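Side-chain contacts in chintase (Rhizomucor miehei, PDB 5YUQ), which probably hydrolyses chitin as a family 18 glycoside hydrolase built on a TIM barrel, with its active site in a tunnel: residues L46-V49 with V50-H54; F86-N89 with L90-V94; S16-W19 with D20-D23; Q284-W287 with R288-A291. All coordinates share one frame; numbering follows the deposited sequence. Where two conformers were deposited one is given.

Contact 1 (L46-V49 with V50-H54); sequences LKSV and VQEAH
The carboxylate of E52 is the flat group that reaches back along the helix, to S48 one turn earlier. OE1 stands 3.7 Å from S48 OG, while E52 CG rests 3.2 Å from S48 O. This follows from the first torsion of E52 (chi1 -65°), which sets CG opposite the carbonyl carbon, with the rest of the chain extended. The same S48 O accepts the backbone N of E52 at 3.0 Å, one of four consecutive i to i+4 bonds that run from L46 O to V50 N through V49 O to A53 N.

On the buried side the pairing is apolar. L46 CD1 and V50 CG2 meet at 3.9 Å as the two side chains cross obliquely, and V50 CG2 also leans on the carbonyl oxygen of L46 at 3.2 Å.

This is helix 43-55, which lies between strands 24-32 and 59-65 of the TIM barrel, after the short strand 38-39. V49, V50 and H54 lie on I60 of strand 59-65. Toward helix 80-97, K47 NZ forms a salt bridge with E96 and a cation-pi contact with Y97, and the loop residue W19 packs on E52.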
# COMPACT_ATOMS: atom_id res chain seq x y z
N LEU A 46 19.09 -2.85 -6.83
CA LEU A 46 18.12 -2.94 -7.91
C LEU A 46 18.65 -3.79 -9.05
O LEU A 46 17.95 -4.65 -9.57
CB LEU A 46 17.71 -1.55 -8.42
CG LEU A 46 16.62 -1.53 -9.50
CD1 LEU A 46 15.41 -2.34 -9.04
CD2 LEU A 46 16.21 -0.11 -9.83
N LYS A 47 19.91 -3.59 -9.43
CA LYS A 47 20.49 -4.40 -10.50
C LYS A 47 20.56 -5.87 -10.13
O LYS A 47 20.27 -6.73 -10.95
CB LYS A 47 21.87 -3.87 -10.91
CG LYS A 47 21.79 -2.47 -11.48
CD LYS A 47 22.82 -2.18 -12.55
CE LYS A 47 22.47 -0.88 -13.27
NZ LYS A 47 23.62 -0.35 -14.06
N SER A 48 20.93 -6.16 -8.88
CA SER A 48 20.95 -7.54 -8.42
C SER A 48 19.57 -8.19 -8.50
O SER A 48 19.43 -9.29 -9.01
CB SER A 48 21.50 -7.63 -6.99
OG SER A 48 21.12 -8.86 -6.41
N VAL A 49 18.56 -7.48 -8.01
CA VAL A 49 17.21 -8.06 -7.96
C VAL A 49 16.60 -8.20 -9.35
O VAL A 49 15.92 -9.18 -9.62
CB VAL A 49 16.28 -7.26 -7.01
CG1 VAL A 49 14.87 -7.86 -7.02
CG2 VAL A 49 16.84 -7.28 -5.61
N VAL A 50 16.86 -7.23 -10.23
CA VAL A 50 16.39 -7.34 -11.61
C VAL A 50 16.99 -8.57 -12.29
O VAL A 50 16.29 -9.34 -12.95
CB VAL A 50 16.71 -6.08 -12.45
CG1 VAL A 50 16.40 -6.34 -13.92
CG2 VAL A 50 15.88 -4.90 -11.96
N GLN A 51 18.29 -8.77 -12.11
CA GLN A 51 18.95 -9.92 -12.69
C GLN A 51 18.36 -11.23 -12.15
O GLN A 51 18.10 -12.16 -12.91
CB GLN A 51 20.46 -9.85 -12.44
CG GLN A 51 21.22 -10.99 -13.09
CD GLN A 51 21.02 -11.01 -14.60
OE1 GLN A 51 21.54 -10.14 -15.32
NE2 GLN A 51 20.25 -11.98 -15.08
N GLU A 52 18.13 -11.29 -10.84
CA GLU A 52 17.53 -12.48 -10.24
C GLU A 52 16.14 -12.72 -10.78
O GLU A 52 15.79 -13.84 -11.12
CB GLU A 52 17.48 -12.36 -8.71
CG GLU A 52 18.83 -12.32 -8.05
CD GLU A 52 18.73 -12.29 -6.54
OE1 GLU A 52 19.80 -12.25 -5.88
OE2 GLU A 52 17.60 -12.31 -6.01
N ALA A 53 15.33 -11.67 -10.85
CA ALA A 53 13.98 -11.81 -11.37
C ALA A 53 13.99 -12.33 -12.79
O ALA A 53 13.24 -13.23 -13.14
CB ALA A 53 13.25 -10.48 -11.30
N HIS A 54 14.85 -11.75 -13.61
CA HIS A 54 14.89 -12.10 -15.02
C HIS A 54 15.45 -13.50 -15.24
O HIS A 54 14.98 -14.21 -16.13
CB HIS A 54 15.63 -11.03 -15.81
CG HIS A 54 14.83 -9.76 -15.95
ND1 HIS A 54 15.37 -8.60 -16.47
CD2 HIS A 54 13.55 -9.49 -15.64
CE1 HIS A 54 14.43 -7.66 -16.47
NE2 HIS A 54 13.32 -8.18 -15.98

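Contact 2 (F86-N89 with L90-V94); sequences FVSN and LVDVV
F86 and L90 form the tight apolar half of an i to i+4 contact on helix 80-97, one of the outer helices of the TIM barrel. L90 CD1 sits over the middle of one face of the phenyl ring, 3.8 Å from the F86 ring centroid and only 14° off the ring normal, a CH-pi contact made from above. F86 chi1 of -174° carries CG away from the backbone N and beside the carbonyl carbon, which turns the ring along the helix toward L90. Next to this pair, V87 CG1 and V91 CG2 are a looser apolar contact at 4.3 Å. Between them these four side chains face protein: F86 lies on L76 and L77 of helix 73-78, L90 on L38 and V64, and V87 and V91 on helix 124-139. The backbone keeps the usual i to i+4 hydrogen bonds, from L90 N to F86 O through V93 N to N89 O.

The other side is polar and hydrated. S88, N89 and D92 do not bond directly to one another through their side chains; water molecules fill in. One water joins S88 OG to D92 OD1, donating to both. N89 is turned partly elsewhere: its ND2 gives a hydrogen bond to G36 O, while OD1 accepts from the waters. The most fully shared molecule sits among all three residues: it accepts from S88 OG at 2.6 Å, donates to N89 OD1 at 2.8 Å and donates to D92 OD2 at 2.6 Å.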
# COMPACT_ATOMS: atom_id res chain seq x y z
N PHE A 86 11.36 15.07 -16.13
CA PHE A 86 10.99 13.95 -15.27
C PHE A 86 10.66 12.71 -16.11
O PHE A 86 11.14 11.61 -15.83
CB PHE A 86 9.83 14.37 -14.37
CG PHE A 86 9.44 13.35 -13.34
CD1 PHE A 86 10.40 12.70 -12.57
CD2 PHE A 86 8.10 13.07 -13.12
CE1 PHE A 86 10.02 11.77 -11.60
CE2 PHE A 86 7.72 12.14 -12.17
CZ PHE A 86 8.67 11.48 -11.41
N VAL A 87 9.87 12.90 -17.17
CA VAL A 87 9.56 11.81 -18.09
C VAL A 87 10.84 11.21 -18.68
O VAL A 87 11.00 9.99 -18.72
CB VAL A 87 8.62 12.27 -19.23
CG1 VAL A 87 8.56 11.21 -20.33
CG2 VAL A 87 7.23 12.53 -18.70
N SER A 88 11.75 12.07 -19.12
CA SER A 88 13.00 11.63 -19.71
C SER A 88 13.80 10.81 -18.70
O SER A 88 14.37 9.76 -19.03
CB SER A 88 13.82 12.85 -20.17
OG SER A 88 15.02 12.45 -20.81
N ASN A 89 13.82 11.27 -17.46
CA ASN A 89 14.56 10.56 -16.42
C ASN A 89 13.93 9.21 -16.08
O ASN A 89 14.64 8.25 -15.79
CB ASN A 89 14.68 11.42 -15.17
CG ASN A 89 15.67 12.55 -15.34
OD1 ASN A 89 16.47 12.56 -16.28
ND2 ASN A 89 15.65 13.50 -14.41
N LEU A 90 12.60 9.14 -16.13
CA LEU A 90 11.90 7.88 -15.88
C LEU A 90 12.16 6.88 -17.00
O LEU A 90 12.34 5.69 -16.74
CB LEU A 90 10.40 8.12 -15.71
CG LEU A 90 9.99 8.80 -14.41
CD1 LEU A 90 8.56 9.30 -14.51
CD2 LEU A 90 10.13 7.84 -13.23
N VAL A 91 12.17 7.35 -18.24
CA VAL A 91 12.48 6.47 -19.36
C VAL A 91 13.91 5.97 -19.24
O VAL A 91 14.19 4.80 -19.51
CB VAL A 91 12.25 7.20 -20.70
CG1 VAL A 91 12.76 6.36 -21.86
CG2 VAL A 91 10.77 7.53 -20.87
N ASP A 92 14.81 6.85 -18.81
CA ASP A 92 16.21 6.47 -18.66
C ASP A 92 16.39 5.39 -17.61
O ASP A 92 17.17 4.46 -17.81
CB ASP A 92 17.08 7.67 -18.30
CG ASP A 92 17.30 8.61 -19.47
OD1 ASP A 92 16.99 8.23 -20.62
OD2 ASP A 92 17.79 9.73 -19.22
N VAL A 93 15.64 5.52 -16.55
CA VAL A 93 15.74 4.53 -15.47
C VAL A 93 15.29 3.15 -15.92
O VAL A 93 15.84 2.17 -15.57
CB VAL A 93 15.00 4.97 -14.19
CG1 VAL A 93 13.52 4.76 -14.29
CG2 VAL A 93 15.51 4.14 -13.04
N VAL A 94 14.22 3.12 -16.70
CA VAL A 94 13.72 1.87 -17.24
C VAL A 94 14.78 1.20 -18.09
O VAL A 94 15.05 0.01 -17.93
CB VAL A 94 12.43 2.07 -18.06
CG1 VAL A 94 12.07 0.78 -18.78
CG2 VAL A 94 11.30 2.47 -17.12
O HOH W 1 15.12 9.66 -22.15
O HOH W 2 16.97 12.17 -19.05
O HOH W 3 18.97 10.22 -16.37

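Contact 3 (S16-W19 with D20-D23); sequences SIAW and DKLD
W19, L22 and A18 carry a compact reversal in the loop between strands 4-9 and 24-32 of the TIM barrel, where an inverse gamma turn centred on A18 runs straight into a type I beta turn, A18 to K21. W19 and D20 occupy its two middle positions. The turn is closed by K21 N, which bonds to A18 O at 2.9 Å; the donor stands above the carbonyl plane, 41° out of it. A second bond, from L22 N to W19 O, is weak.

I17 CG2 lies 3.6 Å above the W19 indole plane, over its centre; L22 CD1, on the same side of that plane, approaches W19 CE3 obliquely at 4.1 Å, the side chains of W19 and L22 running side by side. L22 reaches this position with chi1 of 55°, CG set between the backbone N and the carbonyl carbon, so that its other methyl, CD2, also meets I17 CG2. The three residues thus make a small apolar cluster within the turn, which continues onto I25 of strand 24-32.

A18 CB meets K21 instead. K21 runs its CB to CD alongside A18 CB before its end leads away to N363, to which NZ is hydrogen-bonded, while both A18 and K21 touch L362 of helix 360-363. The nearest side-chain approach between them is A18 CB to K21 CD, 3.9 Å.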
# COMPACT_ATOMS: atom_id res chain seq x y z
N SER A 16 15.55 -14.06 1.29
CA SER A 16 15.28 -15.00 0.21
C SER A 16 13.92 -14.70 -0.40
O SER A 16 12.91 -14.64 0.31
CB SER A 16 15.31 -16.44 0.74
OG SER A 16 14.93 -17.36 -0.26
N ILE A 17 13.88 -14.49 -1.71
CA ILE A 17 12.63 -14.18 -2.40
C ILE A 17 12.02 -15.46 -2.97
O ILE A 17 12.67 -16.19 -3.72
CB ILE A 17 12.86 -13.15 -3.52
CG1 ILE A 17 13.34 -11.82 -2.92
CG2 ILE A 17 11.60 -12.94 -4.33
CD1 ILE A 17 13.65 -10.75 -3.97
N ALA A 18 10.77 -15.74 -2.59
CA ALA A 18 10.11 -16.97 -3.02
C ALA A 18 9.55 -16.80 -4.42
O ALA A 18 8.34 -16.69 -4.61
CB ALA A 18 9.00 -17.35 -2.04
N TRP A 19 10.44 -16.80 -5.40
CA TRP A 19 10.08 -16.51 -6.78
C TRP A 19 8.93 -17.36 -7.31
O TRP A 19 8.11 -16.87 -8.09
CB TRP A 19 11.30 -16.70 -7.68
CG TRP A 19 12.43 -15.78 -7.37
CD1 TRP A 19 13.60 -16.09 -6.76
CD2 TRP A 19 12.48 -14.38 -7.65
NE1 TRP A 19 14.39 -14.97 -6.64
CE2 TRP A 19 13.72 -13.91 -7.18
CE3 TRP A 19 11.60 -13.47 -8.25
CZ2 TRP A 19 14.11 -12.57 -7.30
CZ3 TRP A 19 11.98 -12.15 -8.38
CH2 TRP A 19 13.22 -11.71 -7.90
N ASP A 20 8.85 -18.62 -6.89
CA ASP A 20 7.82 -19.51 -7.44
C ASP A 20 6.43 -19.21 -6.88
O ASP A 20 5.44 -19.75 -7.36
CB ASP A 20 8.20 -20.98 -7.24
CG ASP A 20 9.39 -21.39 -8.09
OD1 ASP A 20 9.37 -21.08 -9.30
OD2 ASP A 20 10.33 -22.00 -7.55
N LYS A 21 6.38 -18.33 -5.89
CA LYS A 21 5.11 -17.98 -5.25
C LYS A 21 4.59 -16.59 -5.63
O LYS A 21 3.65 -16.08 -5.01
CB LYS A 21 5.24 -18.12 -3.73
CG LYS A 21 5.56 -19.55 -3.27
CD LYS A 21 5.86 -19.60 -1.78
CE LYS A 21 6.21 -21.02 -1.30
NZ LYS A 21 5.03 -21.92 -1.36
N LEU A 22 5.18 -15.99 -6.66
CA LEU A 22 4.77 -14.65 -7.08
C LEU A 22 5.02 -14.45 -8.56
O LEU A 22 5.77 -15.21 -9.17
CB LEU A 22 5.50 -13.58 -6.26
CG LEU A 22 7.04 -13.61 -6.24
CD1 LEU A 22 7.64 -12.86 -7.41
CD2 LEU A 22 7.55 -13.04 -4.94
N ASP A 23 4.39 -13.43 -9.12
CA ASP A 23 4.50 -13.17 -10.55
C ASP A 23 5.26 -11.90 -10.87
O ASP A 23 5.80 -11.75 -11.97
CB ASP A 23 3.10 -13.05 -11.15
CG ASP A 23 2.26 -14.27 -10.89
OD1 ASP A 23 2.61 -15.34 -11.42
OD2 ASP A 23 1.24 -14.16 -10.17

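Contact 4 (Q284-W287 with R288-A291); sequences QYIW and RTIA
Y285 meets T289 and I290 where a short strand turns into a helix. T289 CG2 comes to 3.5 Å from Y285 CE1, the two side chains crossing at about a right angle, the methyl oblique to the ring, and I290 CG1 stands 3.7 Å from Y285 CD1. A291 CB lies over one face of the W287 indole, in an off-centre CH-pi contact 4.3 Å from the five-membered ring centroid. I290 CG2 meets the same indole at CZ3, 4.0 Å away. W287 chi1 of 174° sets CG beside the carbonyl carbon, bringing the indole to both residues.

I286, at the N-cap position, offers its O to I290 N at 3.2 Å, with a weak second bond from T289 N, and W287 O takes A291 N at 2.8 Å.

D264 OD2 binds both T289 OG1 and I286 N, while E293 holds Y285 OH, D356 holds W287 NE1 and D357 forms a salt bridge with R288. The segment lies between barrel strands 228-240 and 346-350, probably in the alpha+beta insertion of many family 18 chitinases. Strand 284-286 pairs antiparallel with strand 228-240, Y285 and I290 pack on L324 of strand 322-325, and W287 reaches T360 and L361 of helix 360-363.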
# COMPACT_ATOMS: atom_id res chain seq x y z
N GLN A 284 3.34 -0.09 13.54
CA GLN A 284 3.52 -1.26 12.69
C GLN A 284 3.99 -2.47 13.50
O GLN A 284 4.86 -2.36 14.36
CB GLN A 284 4.50 -0.95 11.56
CG GLN A 284 4.80 -2.13 10.65
CD GLN A 284 5.76 -1.75 9.53
OE1 GLN A 284 5.33 -1.33 8.46
NE2 GLN A 284 7.06 -1.91 9.79
N TYR A 285 3.40 -3.61 13.20
CA TYR A 285 3.72 -4.86 13.88
C TYR A 285 3.76 -5.90 12.77
O TYR A 285 2.72 -6.31 12.26
CB TYR A 285 2.58 -5.16 14.85
CG TYR A 285 3.01 -5.76 16.17
CD1 TYR A 285 3.27 -7.11 16.27
CD2 TYR A 285 3.11 -4.98 17.31
CE1 TYR A 285 3.64 -7.68 17.45
CE2 TYR A 285 3.49 -5.55 18.52
CZ TYR A 285 3.75 -6.90 18.57
OH TYR A 285 4.13 -7.49 19.75
N ILE A 286 4.96 -6.31 12.35
CA ILE A 286 5.03 -7.17 11.16
C ILE A 286 4.70 -8.62 11.47
O ILE A 286 4.80 -9.07 12.62
CB ILE A 286 6.39 -7.09 10.44
CG1 ILE A 286 7.51 -7.65 11.31
CG2 ILE A 286 6.69 -5.65 10.02
CD1 ILE A 286 8.77 -7.96 10.52
N TRP A 287 4.28 -9.36 10.46
CA TRP A 287 3.85 -10.73 10.66
C TRP A 287 4.90 -11.58 11.36
O TRP A 287 4.57 -12.40 12.21
CB TRP A 287 3.45 -11.39 9.35
CG TRP A 287 3.14 -12.84 9.56
CD1 TRP A 287 3.93 -13.90 9.25
CD2 TRP A 287 1.95 -13.38 10.15
NE1 TRP A 287 3.31 -15.08 9.62
CE2 TRP A 287 2.09 -14.78 10.17
CE3 TRP A 287 0.78 -12.81 10.66
CZ2 TRP A 287 1.10 -15.62 10.67
CZ3 TRP A 287 -0.21 -13.65 11.16
CH2 TRP A 287 -0.04 -15.04 11.17
N ARG A 288 6.17 -11.39 11.01
CA ARG A 288 7.24 -12.21 11.61
C ARG A 288 7.13 -12.12 13.15
O ARG A 288 7.30 -13.12 13.79
CB ARG A 288 8.63 -11.83 11.20
CG ARG A 288 8.94 -12.07 9.75
CD ARG A 288 10.29 -11.59 9.27
NE ARG A 288 11.38 -12.41 9.79
CZ ARG A 288 11.74 -13.58 9.28
NH1 ARG A 288 11.15 -14.10 8.21
NH2 ARG A 288 12.72 -14.22 9.83
N THR A 289 6.89 -10.92 13.67
CA THR A 289 6.77 -10.71 15.11
C THR A 289 5.52 -11.37 15.66
O THR A 289 5.56 -12.01 16.71
CB THR A 289 6.73 -9.22 15.44
OG1 THR A 289 7.83 -8.56 14.81
CG2 THR A 289 6.81 -9.01 16.95
N ILE A 290 4.40 -11.19 14.96
CA ILE A 290 3.14 -11.81 15.36
C ILE A 290 3.30 -13.33 15.48
O ILE A 290 2.85 -13.94 16.46
CB ILE A 290 2.03 -11.46 14.36
CG1 ILE A 290 1.86 -9.93 14.28
CG2 ILE A 290 0.71 -12.11 14.75
CD1 ILE A 290 0.83 -9.46 13.25
N ALA A 291 3.99 -13.92 14.51
CA ALA A 291 4.21 -15.36 14.50
C ALA A 291 5.16 -15.77 15.61
O ALA A 291 4.88 -16.71 16.37
CB ALA A 291 4.74 -15.80 13.15

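In the fold
From the N terminus the order is contact 3, contact 1, contact 2 and contact 4, all in series; none nests in or crosses another. Each is continuous in sequence and closes only local turns of chain, no long loop. Contact 3 lies in the loop that leads into strand 24-32, and contact 1 on helix 43-55, beyond the short strand 38-39. These two meet: A53 CA lies 3.5 Å from W19 CH2, joining loop and helix. Contact 2, on helix 80-97, comes within about 5 Å of contact 1 at the nearest atoms without touching it. Contact 4 lies across the chain's centre from contact 2, their centres about 36 Å apart, where strand 284-286 joins strand 228-240.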